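PDB 4ACY: endo-alpha-mannosidase from Bacteroides thetaiotaomicron, which hydrolyses internal alpha-mannosidic linkages of glycans as a family GH99 endo-alpha-mannosidase, consistent with a role in processing N-glycan-type chains. Local coordinates for residues W62-A67 and D85-F90; F45-Y50 and S121-G126; G57-W62 and S80-D85. One frame throughout, in Å; residues are numbered along the deposited sequence.

Interaction 1 (W62-A67 and D85-F90)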
loop_
_atom_site.group_PDB
_atom_site.type_symbol
_atom_site.label_atom_id
_atom_site.label_comp_id
_atom_site.label_asym_id
_atom_site.label_seq_id
_atom_site.Cartn_x
_atom_site.Cartn_y
_atom_site.Cartn_z
ATOM N N TRP A 62 -12.751 -2.591 -11.316
ATOM C CA TRP A 62 -12.554 -3.597 -12.359
ATOM C C TRP A 62 -12.885 -2.977 -13.707
ATOM O O TRP A 62 -12.326 -3.369 -14.730
ATOM C CB TRP A 62 -13.403 -4.852 -12.106
ATOM C CG TRP A 62 -13.184 -5.436 -10.750
ATOM C CD1 TRP A 62 -14.116 -5.564 -9.752
ATOM C CD2 TRP A 62 -11.961 -5.983 -10.226
ATOM N NE1 TRP A 62 -13.547 -6.149 -8.650
ATOM C CE2 TRP A 62 -12.228 -6.403 -8.906
ATOM C CE3 TRP A 62 -10.658 -6.122 -10.731
ATOM C CZ2 TRP A 62 -11.257 -6.990 -8.092
ATOM C CZ3 TRP A 62 -9.686 -6.706 -9.928
ATOM C CH2 TRP A 62 -9.987 -7.120 -8.608
HETATM N N MSE A 63 -13.833 -2.041 -13.664
HETATM C CA MSE A 63 -14.063 -1.093 -14.735
HETATM C C MSE A 63 -13.163 0.108 -14.421
HETATM O O MSE A 63 -13.156 0.591 -13.298
HETATM C CB MSE A 63 -15.537 -0.691 -14.744
HETATM C CG MSE A 63 -15.861 0.521 -15.582
HETATM SE SE MSE A 63 -17.771 0.863 -15.635
HETATM C CE MSE A 63 -18.159 0.961 -13.748
ATOM N N HIS A 64 -12.388 0.570 -15.401
ATOM C CA HIS A 64 -11.402 1.625 -15.129
ATOM C C HIS A 64 -11.066 2.360 -16.419
ATOM O O HIS A 64 -11.033 1.739 -17.485
ATOM C CB HIS A 64 -10.145 0.970 -14.552
ATOM C CG HIS A 64 -9.182 1.913 -13.895
ATOM N ND1 HIS A 64 -8.285 2.684 -14.607
ATOM C CD2 HIS A 64 -8.927 2.153 -12.587
ATOM C CE1 HIS A 64 -7.542 3.383 -13.766
ATOM N NE2 HIS A 64 -7.907 3.075 -12.532
ATOM N N PRO A 65 -10.820 3.689 -16.335
ATOM C CA PRO A 65 -10.407 4.373 -17.560
ATOM C C PRO A 65 -9.017 3.933 -18.011
ATOM O O PRO A 65 -8.249 3.352 -17.227
ATOM C CB PRO A 65 -10.380 5.868 -17.173
ATOM C CG PRO A 65 -11.007 5.995 -15.875
ATOM C CD PRO A 65 -11.086 4.618 -15.225
ATOM N N ILE A 66 -8.706 4.188 -19.274
ATOM C CA ILE A 66 -7.377 3.953 -19.820
ATOM C C ILE A 66 -6.684 5.316 -19.960
ATOM O O ILE A 66 -7.180 6.177 -20.683
ATOM C CB ILE A 66 -7.447 3.259 -21.203
ATOM C CG1 ILE A 66 -8.206 1.927 -21.110
ATOM C CG2 ILE A 66 -6.053 2.999 -21.734
ATOM C CD1 ILE A 66 -8.461 1.276 -22.470
ATOM N N ALA A 67 -5.557 5.500 -19.262
ATOM C CA ALA A 67 -4.926 6.837 -19.131
ATOM C C ALA A 67 -4.129 7.234 -20.363
ATOM O O ALA A 67 -3.481 6.391 -20.990
ATOM C CB ALA A 67 -4.025 6.869 -17.901
ATOM N N ASP A 85 -13.378 -8.888 -18.953
ATOM C CA ASP A 85 -12.441 -7.910 -19.537
ATOM C C ASP A 85 -12.219 -6.845 -18.473
ATOM O O ASP A 85 -13.003 -5.899 -18.360
ATOM C CB ASP A 85 -13.061 -7.307 -20.807
ATOM C CG ASP A 85 -12.131 -6.320 -21.542
ATOM O OD1 ASP A 85 -10.918 -6.252 -21.252
ATOM O OD2 ASP A 85 -12.639 -5.632 -22.456
ATOM N N ILE A 86 -11.179 -7.035 -17.669
ATOM C CA ILE A 86 -11.018 -6.258 -16.441
ATOM C C ILE A 86 -9.704 -5.457 -16.401
ATOM O O ILE A 86 -8.731 -5.795 -17.079
ATOM C CB ILE A 86 -11.183 -7.133 -15.161
ATOM C CG1 ILE A 86 -10.054 -8.162 -15.030
ATOM C CG2 ILE A 86 -12.586 -7.815 -15.133
ATOM C CD1 ILE A 86 -10.009 -8.815 -13.636
ATOM N N ALA A 87 -9.694 -4.407 -15.580
ATOM C CA ALA A 87 -8.639 -3.387 -15.620
ATOM C C ALA A 87 -7.344 -3.756 -14.879
ATOM O O ALA A 87 -6.892 -3.037 -13.966
ATOM C CB ALA A 87 -9.187 -2.069 -15.107
ATOM N N CYS A 88 -6.756 -4.873 -15.287
ATOM C CA CYS A 88 -5.514 -5.372 -14.720
ATOM C C CYS A 88 -4.895 -6.401 -15.650
ATOM O O CYS A 88 -5.604 -7.003 -16.472
ATOM C CB CYS A 88 -5.729 -5.954 -13.312
ATOM S SG CYS A 88 -7.278 -6.834 -13.097
ATOM N N ASN A 89 -3.580 -6.583 -15.546
ATOM C CA ASN A 89 -2.873 -7.514 -16.417
ATOM C C ASN A 89 -2.878 -8.957 -15.906
ATOM O O ASN A 89 -2.562 -9.878 -16.655
ATOM C CB ASN A 89 -1.435 -7.069 -16.632
ATOM C CG ASN A 89 -1.330 -5.866 -17.563
ATOM O OD1 ASN A 89 -0.888 -5.988 -18.730
ATOM N ND2 ASN A 89 -1.755 -4.713 -17.076
ATOM N N PHE A 90 -3.166 -9.121 -14.617
ATOM C CA PHE A 90 -3.375 -10.452 -14.011
ATOM C C PHE A 90 -4.859 -10.590 -13.691
ATOM O O PHE A 90 -5.597 -9.608 -13.726
ATOM C CB PHE A 90 -2.563 -10.566 -12.707
ATOM C CG PHE A 90 -1.063 -10.622 -12.898
ATOM C CD1 PHE A 90 -0.301 -9.453 -13.008
ATOM C CD2 PHE A 90 -0.397 -11.851 -12.930
ATOM C CE1 PHE A 90 1.099 -9.505 -13.158
ATOM C CE2 PHE A 90 0.993 -11.923 -13.080
ATOM C CZ PHE A 90 1.754 -10.744 -13.202
#
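Trp62 O accepts the backbone N-H of Ala87 at 3.0 Å, and this one bond ties together two arms of the long loop that follows the first strand of a (beta/alpha)8 barrel. The donor belongs to an inverse gamma turn centred on Ala87, in which Cys88 N bonds back to Ile86 O. The link across is bent, with an N-H...O angle of 139°. Next to it Ala87 CB lies 3.2 Å from His64 CB, short enough to be taken with caution. Ile86 and the Trp62 side chain run side by side in the same direction, bringing Ile86 CD1 to 4.0 Å from Trp62 CE3. Cys88 SG reaches the rim of the same six-membered ring, 4.0 Å from Trp62 CZ3 and in the plane of the indole: an edge-on sulfur-aromatic contact.

In the second shell Trp62 NE1 donates to Tyr97 O, and Ala87 O is hydrogen-bonded to His331 ND1. Asp85, at the start of 85-90, is salt-bridged to Arg289. Within 62-67 itself, His64 CG is anti to the backbone N (chi1 -165°), which lets ND1 donate at 2.7 Å to a lone pair of Pro65 O, in the carbonyl plane.

Interaction 2 (F45-Y50 and S121-G126). With FMT (formic acid), chain F.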
loop_
_atom_site.group_PDB
_atom_site.type_symbol
_atom_site.label_atom_id
_atom_site.label_comp_id
_atom_site.label_asym_id
_atom_site.label_seq_id
_atom_site.Cartn_x
_atom_site.Cartn_y
_atom_site.Cartn_z
ATOM N N PHE A 45 0.156 -3.014 1.583
ATOM C CA PHE A 45 -0.734 -1.961 1.079
ATOM C C PHE A 45 -2.031 -2.581 0.523
ATOM O O PHE A 45 -2.019 -3.365 -0.449
ATOM C CB PHE A 45 -0.006 -1.030 0.091
ATOM C CG PHE A 45 0.980 -0.121 0.780
ATOM C CD1 PHE A 45 0.535 0.788 1.756
ATOM C CD2 PHE A 45 2.343 -0.200 0.503
ATOM C CE1 PHE A 45 1.456 1.610 2.447
ATOM C CE2 PHE A 45 3.259 0.633 1.175
ATOM C CZ PHE A 45 2.821 1.528 2.146
ATOM N N TYR A 46 -3.137 -2.257 1.183
ATOM C CA TYR A 46 -4.420 -2.904 0.910
ATOM C C TYR A 46 -5.387 -1.917 0.269
ATOM O O TYR A 46 -5.498 -0.768 0.722
ATOM C CB TYR A 46 -5.019 -3.430 2.222
ATOM C CG TYR A 46 -6.285 -4.222 1.999
ATOM C CD1 TYR A 46 -6.226 -5.588 1.691
ATOM C CD2 TYR A 46 -7.534 -3.612 2.066
ATOM C CE1 TYR A 46 -7.378 -6.310 1.442
ATOM C CE2 TYR A 46 -8.712 -4.336 1.823
ATOM C CZ TYR A 46 -8.619 -5.693 1.519
ATOM O OH TYR A 46 -9.777 -6.415 1.254
ATOM N N TYR A 47 -6.103 -2.373 -0.759
ATOM C CA TYR A 47 -7.025 -1.543 -1.530
ATOM C C TYR A 47 -8.457 -2.046 -1.399
ATOM O O TYR A 47 -8.752 -3.222 -1.662
ATOM C CB TYR A 47 -6.557 -1.439 -2.998
ATOM C CG TYR A 47 -5.221 -0.740 -3.033
ATOM C CD1 TYR A 47 -4.039 -1.439 -2.800
ATOM C CD2 TYR A 47 -5.145 0.647 -3.193
ATOM C CE1 TYR A 47 -2.813 -0.785 -2.742
ATOM C CE2 TYR A 47 -3.932 1.302 -3.138
ATOM C CZ TYR A 47 -2.774 0.588 -2.912
ATOM O OH TYR A 47 -1.557 1.241 -2.862
ATOM N N ASN A 48 -9.320 -1.152 -0.933
ATOM C CA ASN A 48 -10.711 -1.497 -0.636
ATOM C C ASN A 48 -11.682 -0.826 -1.608
ATOM O O ASN A 48 -12.847 -0.519 -1.280
ATOM C CB ASN A 48 -11.037 -1.159 0.819
ATOM C CG ASN A 48 -11.048 0.342 1.085
ATOM O OD1 ASN A 48 -10.497 1.133 0.311
ATOM N ND2 ASN A 48 -11.696 0.740 2.174
ATOM N N TRP A 49 -11.208 -0.643 -2.828
ATOM C CA TRP A 49 -11.936 0.152 -3.801
ATOM C C TRP A 49 -12.680 -0.665 -4.849
ATOM O O TRP A 49 -13.254 -0.090 -5.757
ATOM C CB TRP A 49 -11.022 1.204 -4.450
ATOM C CG TRP A 49 -9.773 0.699 -5.129
ATOM C CD1 TRP A 49 -9.551 -0.538 -5.690
ATOM C CD2 TRP A 49 -8.583 1.456 -5.346
ATOM N NE1 TRP A 49 -8.279 -0.586 -6.245
ATOM C CE2 TRP A 49 -7.673 0.631 -6.051
ATOM C CE3 TRP A 49 -8.206 2.775 -5.035
ATOM C CZ2 TRP A 49 -6.397 1.073 -6.431
ATOM C CZ3 TRP A 49 -6.941 3.217 -5.412
ATOM C CH2 TRP A 49 -6.048 2.369 -6.102
ATOM N N TYR A 50 -12.716 -1.988 -4.681
ATOM C CA TYR A 50 -13.288 -2.866 -5.703
ATOM C C TYR A 50 -14.763 -3.067 -5.435
ATOM O O TYR A 50 -15.180 -3.133 -4.293
ATOM C CB TYR A 50 -12.559 -4.205 -5.743
ATOM C CG TYR A 50 -11.095 -4.041 -6.084
ATOM C CD1 TYR A 50 -10.694 -3.738 -7.386
ATOM C CD2 TYR A 50 -10.117 -4.152 -5.099
ATOM C CE1 TYR A 50 -9.355 -3.562 -7.704
ATOM C CE2 TYR A 50 -8.772 -3.996 -5.409
ATOM C CZ TYR A 50 -8.405 -3.676 -6.702
ATOM O OH TYR A 50 -7.075 -3.495 -6.979
ATOM N N SER A 121 -2.383 -1.748 5.548
ATOM C CA SER A 121 -2.582 -0.307 5.484
ATOM C C SER A 121 -3.613 -0.048 4.416
ATOM O O SER A 121 -3.348 -0.220 3.234
ATOM C CB SER A 121 -1.286 0.410 5.135
ATOM O OG SER A 121 -1.476 1.810 5.291
ATOM N N VAL A 122 -4.814 0.315 4.836
ATOM C CA VAL A 122 -5.902 0.473 3.889
ATOM C C VAL A 122 -5.910 1.840 3.230
ATOM O O VAL A 122 -5.828 2.878 3.904
ATOM C CB VAL A 122 -7.279 0.177 4.551
ATOM C CG1 VAL A 122 -7.599 1.180 5.642
ATOM C CG2 VAL A 122 -8.374 0.166 3.501
ATOM N N THR A 123 -6.055 1.831 1.911
ATOM C CA THR A 123 -6.237 3.057 1.151
ATOM C C THR A 123 -7.356 3.944 1.755
ATOM O O THR A 123 -8.459 3.456 2.054
ATOM C CB THR A 123 -6.477 2.688 -0.340
ATOM O OG1 THR A 123 -6.248 3.829 -1.164
ATOM C CG2 THR A 123 -7.905 2.132 -0.537
ATOM N N TRP A 124 -7.075 5.242 1.932
ATOM C CA TRP A 124 -8.043 6.143 2.565
ATOM C C TRP A 124 -8.202 7.409 1.730
ATOM O O TRP A 124 -7.238 8.155 1.516
ATOM C CB TRP A 124 -7.607 6.497 3.994
ATOM C CG TRP A 124 -8.616 7.353 4.697
ATOM C CD1 TRP A 124 -8.592 8.717 4.822
ATOM C CD2 TRP A 124 -9.817 6.909 5.335
ATOM N NE1 TRP A 124 -9.703 9.145 5.525
ATOM C CE2 TRP A 124 -10.468 8.056 5.849
ATOM C CE3 TRP A 124 -10.401 5.654 5.534
ATOM C CZ2 TRP A 124 -11.685 7.981 6.554
ATOM C CZ3 TRP A 124 -11.618 5.577 6.234
ATOM C CH2 TRP A 124 -12.236 6.738 6.736
ATOM N N TRP A 125 -9.420 7.631 1.251
ATOM C CA TRP A 125 -9.670 8.673 0.253
ATOM C C TRP A 125 -10.428 9.883 0.798
ATOM O O TRP A 125 -11.071 10.617 0.050
ATOM C CB TRP A 125 -10.350 8.052 -0.978
ATOM C CG TRP A 125 -9.363 7.281 -1.792
ATOM C CD1 TRP A 125 -9.101 5.939 -1.724
ATOM C CD2 TRP A 125 -8.473 7.817 -2.776
ATOM N NE1 TRP A 125 -8.100 5.607 -2.611
ATOM C CE2 TRP A 125 -7.709 6.739 -3.282
ATOM C CE3 TRP A 125 -8.260 9.101 -3.296
ATOM C CZ2 TRP A 125 -6.724 6.912 -4.264
ATOM C CZ3 TRP A 125 -7.288 9.270 -4.272
ATOM C CH2 TRP A 125 -6.537 8.176 -4.756
ATOM N N GLY A 126 -10.318 10.104 2.100
ATOM C CA GLY A 126 -10.883 11.300 2.718
ATOM C C GLY A 126 -12.351 11.204 3.065
ATOM O O GLY A 126 -12.869 10.125 3.324
HETATM C C FMT F . -1.423 4.515 -3.723
HETATM O O1 FMT F . -1.603 4.271 -4.922
HETATM O O2 FMT F . -1.735 3.743 -2.813
HETATM O O HOH W 1 -11.103 3.394 2.997
#
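Tyr47 and Thr123 cross at about a right angle, with CD2 of the tyrosine ring 3.8 Å from Thr123 CB. Tyr47 OH donates at 2.5 Å to O2 of a bound formic acid, probably from the crystallisation liquor, and this oxygen lies at the edge of the phenol, in its plane. The same hydroxyl is also hydrogen-bonded to Tyr248; a phenylalanine in its place would probably leave the formic acid and the Tyr248 hydroxyl without this shared partner. Thr123 holds OG1 anti to the backbone N (chi1 -162°), where it hydrogen-bonds Glu154 OE2, which places CG2 between N and the carbonyl carbon, on the Asn48 side. The 2.9 Å between Thr123 CG2 and Asn48 OD1 is doubtfully short, and the packing is better judged from Asn48 CG, 3.6 Å from Val122 CG2. Asn48 ND2 also donates to a water that reaches Thr123 O.

The backbones that carry these side chains belong to the first two parallel strands of the (beta/alpha)8 barrel, 42-46 and 117-124, or follow directly from them. Tyr46 links them through both backbone polar atoms, its N donating to Ser121 O and its O accepting from Thr123 N, both at 2.9 Å, the second with an N-H...O angle of 163°. Phe45 and Ser121 pack on one face of the sheet, Tyr46 and Val122 on the other, where Val122 CG2 meets the edge of the Tyr46 ring.

Past the strand ends the indoles of Trp49 and Trp125 meet rim to rim, their planes at 35°; Trp125 NE1 is 3.7 Å from Trp49 CE3. Tyr47 CD2 sits over one face of Trp49, displaced toward the rim, and the ring stacks with His61. Trp49 CD1 in turn lies 3.4 Å above the centre of the Tyr50 ring.

Interaction 3 (G57-W62 and S80-D85)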
loop_
_atom_site.group_PDB
_atom_site.type_symbol
_atom_site.label_atom_id
_atom_site.label_comp_id
_atom_site.label_asym_id
_atom_site.label_seq_id
_atom_site.Cartn_x
_atom_site.Cartn_y
_atom_site.Cartn_z
ATOM N N GLY A 57 -23.985 -3.075 -6.921
ATOM C CA GLY A 57 -24.883 -2.601 -7.967
ATOM C C GLY A 57 -24.209 -2.093 -9.229
ATOM O O GLY A 57 -24.887 -1.762 -10.202
ATOM N N GLU A 58 -22.881 -2.008 -9.217
ATOM C CA GLU A 58 -22.114 -1.625 -10.408
ATOM C C GLU A 58 -20.682 -2.123 -10.245
ATOM O O GLU A 58 -20.244 -2.361 -9.112
ATOM C CB GLU A 58 -22.121 -0.100 -10.597
ATOM C CG GLU A 58 -21.288 0.660 -9.547
ATOM C CD GLU A 58 -21.618 2.141 -9.453
ATOM O OE1 GLU A 58 -22.045 2.740 -10.468
ATOM O OE2 GLU A 58 -21.444 2.706 -8.347
HETATM N N MSE A 59 -19.967 -2.298 -11.359
HETATM C CA MSE A 59 -18.522 -2.571 -11.293
HETATM C C MSE A 59 -17.840 -1.323 -10.766
HETATM O O MSE A 59 -18.172 -0.208 -11.169
HETATM C CB MSE A 59 -17.909 -2.891 -12.663
HETATM C CG MSE A 59 -18.109 -4.291 -13.163
HETATM SE SE MSE A 59 -17.394 -5.670 -11.987
HETATM C CE MSE A 59 -18.124 -7.237 -12.940
ATOM N N LYS A 60 -16.902 -1.519 -9.850
ATOM C CA LYS A 60 -16.062 -0.432 -9.376
ATOM C C LYS A 60 -14.624 -0.890 -9.467
ATOM O O LYS A 60 -14.258 -1.947 -8.961
ATOM C CB LYS A 60 -16.414 -0.046 -7.938
ATOM C CG LYS A 60 -17.825 0.451 -7.747
ATOM C CD LYS A 60 -18.048 0.854 -6.292
ATOM C CE LYS A 60 -19.480 1.336 -6.055
ATOM N NZ LYS A 60 -19.859 1.221 -4.604
ATOM N N HIS A 61 -13.809 -0.084 -10.132
ATOM C CA HIS A 61 -12.378 -0.365 -10.337
ATOM C C HIS A 61 -12.000 -1.489 -11.311
ATOM O O HIS A 61 -11.019 -1.356 -12.059
ATOM C CB HIS A 61 -11.617 -0.456 -9.008
ATOM C CG HIS A 61 -11.135 0.875 -8.525
ATOM N ND1 HIS A 61 -9.857 1.331 -8.766
ATOM C CD2 HIS A 61 -11.776 1.872 -7.866
ATOM C CE1 HIS A 61 -9.724 2.547 -8.258
ATOM N NE2 HIS A 61 -10.873 2.899 -7.707
ATOM N N TRP A 62 -12.751 -2.591 -11.316
ATOM C CA TRP A 62 -12.554 -3.597 -12.359
ATOM C C TRP A 62 -12.885 -2.977 -13.707
ATOM O O TRP A 62 -12.326 -3.369 -14.730
ATOM C CB TRP A 62 -13.403 -4.852 -12.106
ATOM C CG TRP A 62 -13.184 -5.436 -10.750
ATOM C CD1 TRP A 62 -14.116 -5.564 -9.752
ATOM C CD2 TRP A 62 -11.961 -5.983 -10.226
ATOM N NE1 TRP A 62 -13.547 -6.149 -8.650
ATOM C CE2 TRP A 62 -12.228 -6.403 -8.906
ATOM C CE3 TRP A 62 -10.658 -6.122 -10.731
ATOM C CZ2 TRP A 62 -11.257 -6.990 -8.092
ATOM C CZ3 TRP A 62 -9.686 -6.706 -9.928
ATOM C CH2 TRP A 62 -9.987 -7.120 -8.608
ATOM N N SER A 80 -14.316 -2.131 -19.523
ATOM C CA SER A 80 -15.680 -2.205 -18.960
ATOM C C SER A 80 -15.822 -2.955 -17.635
ATOM O O SER A 80 -16.752 -2.694 -16.862
ATOM C CB SER A 80 -16.628 -2.832 -19.980
ATOM O OG SER A 80 -16.286 -4.184 -20.175
ATOM N N GLY A 81 -14.918 -3.896 -17.386
ATOM C CA GLY A 81 -15.023 -4.793 -16.233
ATOM C C GLY A 81 -16.011 -5.922 -16.493
ATOM O O GLY A 81 -16.193 -6.810 -15.644
ATOM N N LEU A 82 -16.649 -5.884 -17.664
ATOM C CA LEU A 82 -17.651 -6.888 -18.062
ATOM C C LEU A 82 -17.062 -7.933 -19.012
ATOM O O LEU A 82 -16.017 -7.708 -19.634
ATOM C CB LEU A 82 -18.873 -6.197 -18.693
ATOM C CG LEU A 82 -19.489 -5.016 -17.916
ATOM C CD1 LEU A 82 -20.485 -4.239 -18.771
ATOM C CD2 LEU A 82 -20.117 -5.438 -16.594
ATOM N N ASN A 83 -17.719 -9.094 -19.108
ATOM C CA ASN A 83 -17.264 -10.195 -19.972
ATOM C C ASN A 83 -15.834 -10.621 -19.686
ATOM O O ASN A 83 -15.090 -10.943 -20.612
ATOM C CB ASN A 83 -17.423 -9.845 -21.466
ATOM C CG ASN A 83 -18.805 -9.345 -21.795
ATOM O OD1 ASN A 83 -19.776 -10.095 -21.708
ATOM N ND2 ASN A 83 -18.911 -8.068 -22.158
ATOM N N ASP A 84 -15.459 -10.602 -18.406
ATOM C CA ASP A 84 -14.121 -10.986 -17.936
ATOM C C ASP A 84 -13.000 -10.077 -18.484
ATOM O O ASP A 84 -11.834 -10.449 -18.466
ATOM C CB ASP A 84 -13.816 -12.476 -18.213
ATOM C CG ASP A 84 -14.853 -13.434 -17.587
ATOM O OD1 ASP A 84 -15.635 -13.015 -16.704
ATOM O OD2 ASP A 84 -14.887 -14.614 -17.999
ATOM N N ASP A 85 -13.378 -8.888 -18.953
ATOM C CA ASP A 85 -12.441 -7.910 -19.537
ATOM C C ASP A 85 -12.219 -6.845 -18.473
ATOM O O ASP A 85 -13.003 -5.899 -18.360
ATOM C CB ASP A 85 -13.061 -7.307 -20.807
ATOM C CG ASP A 85 -12.131 -6.320 -21.542
ATOM O OD1 ASP A 85 -10.918 -6.252 -21.252
ATOM O OD2 ASP A 85 -12.639 -5.632 -22.456
#
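Met59, a selenomethionine in this crystal, lays the end of its side chain against the peptide of Gly81, its CE methyl 3.4 Å from Gly81 O. The chain gets there by a bend at chi2 (-59°), after which the selenium carries the methyl onward in an extended link. Nearer the backbone, Met59 CG touches Leu82 CD2 at 4.1 Å, where the two side chains cross at a slant. Gly81 is also approached by Trp62, whose O lies 3.4 Å from Gly81 CA. Positive phi suits a glycine at this position, and crowding adds a second reason: a CB would fall about 3.0 Å from Trp62 C and 3.2 Å from Met59 CG. No hydrogen bond crosses between the segments, which meet by close packing alone.

The shape of residues 80-85 is set from within. Ser80 OG accepts from Leu82 N at 3.1 Å, and Asp85 N bonds back to Leu82 O at 3.0 Å; a weak bond from Gly81 N to Asp85 O draws the ends together. Outside the two segments, Met59 also touches Thr96, and the Trp62 side chain packs on Pro92. Both segments belong to the excursion between the first strand and helix 102-115 of the barrel, and residues 80-85 combine an ST turn at Ser80 with a type I' beta turn from Leu82 to Asp85.

Interactions 1 and 3 are neighbours, their centres about 8 Å apart, and they share Trp62 and Asp85: the Trp62 carbonyl meets both Ala87 and Gly81, while its indole faces Ile86 and Cys88. Interaction 2, at the barrel, lies about 17 Å from interaction 1 and 18 Å from interaction 3, centre to centre. Aromatic side chains bridge the gap, Trp62 CZ2 packing 3.4 Å from Tyr50 CD1 and His61 CD2 approaching Trp49 O at 3.2 Å. The bound formic acid and glycerols near Tyr47, Trp49, His61 and His64 probably mark a pocket at the C-terminal ends of the barrel strands, where such glycosidases keep their active sites, probably walled in part by the excursion after the first strand.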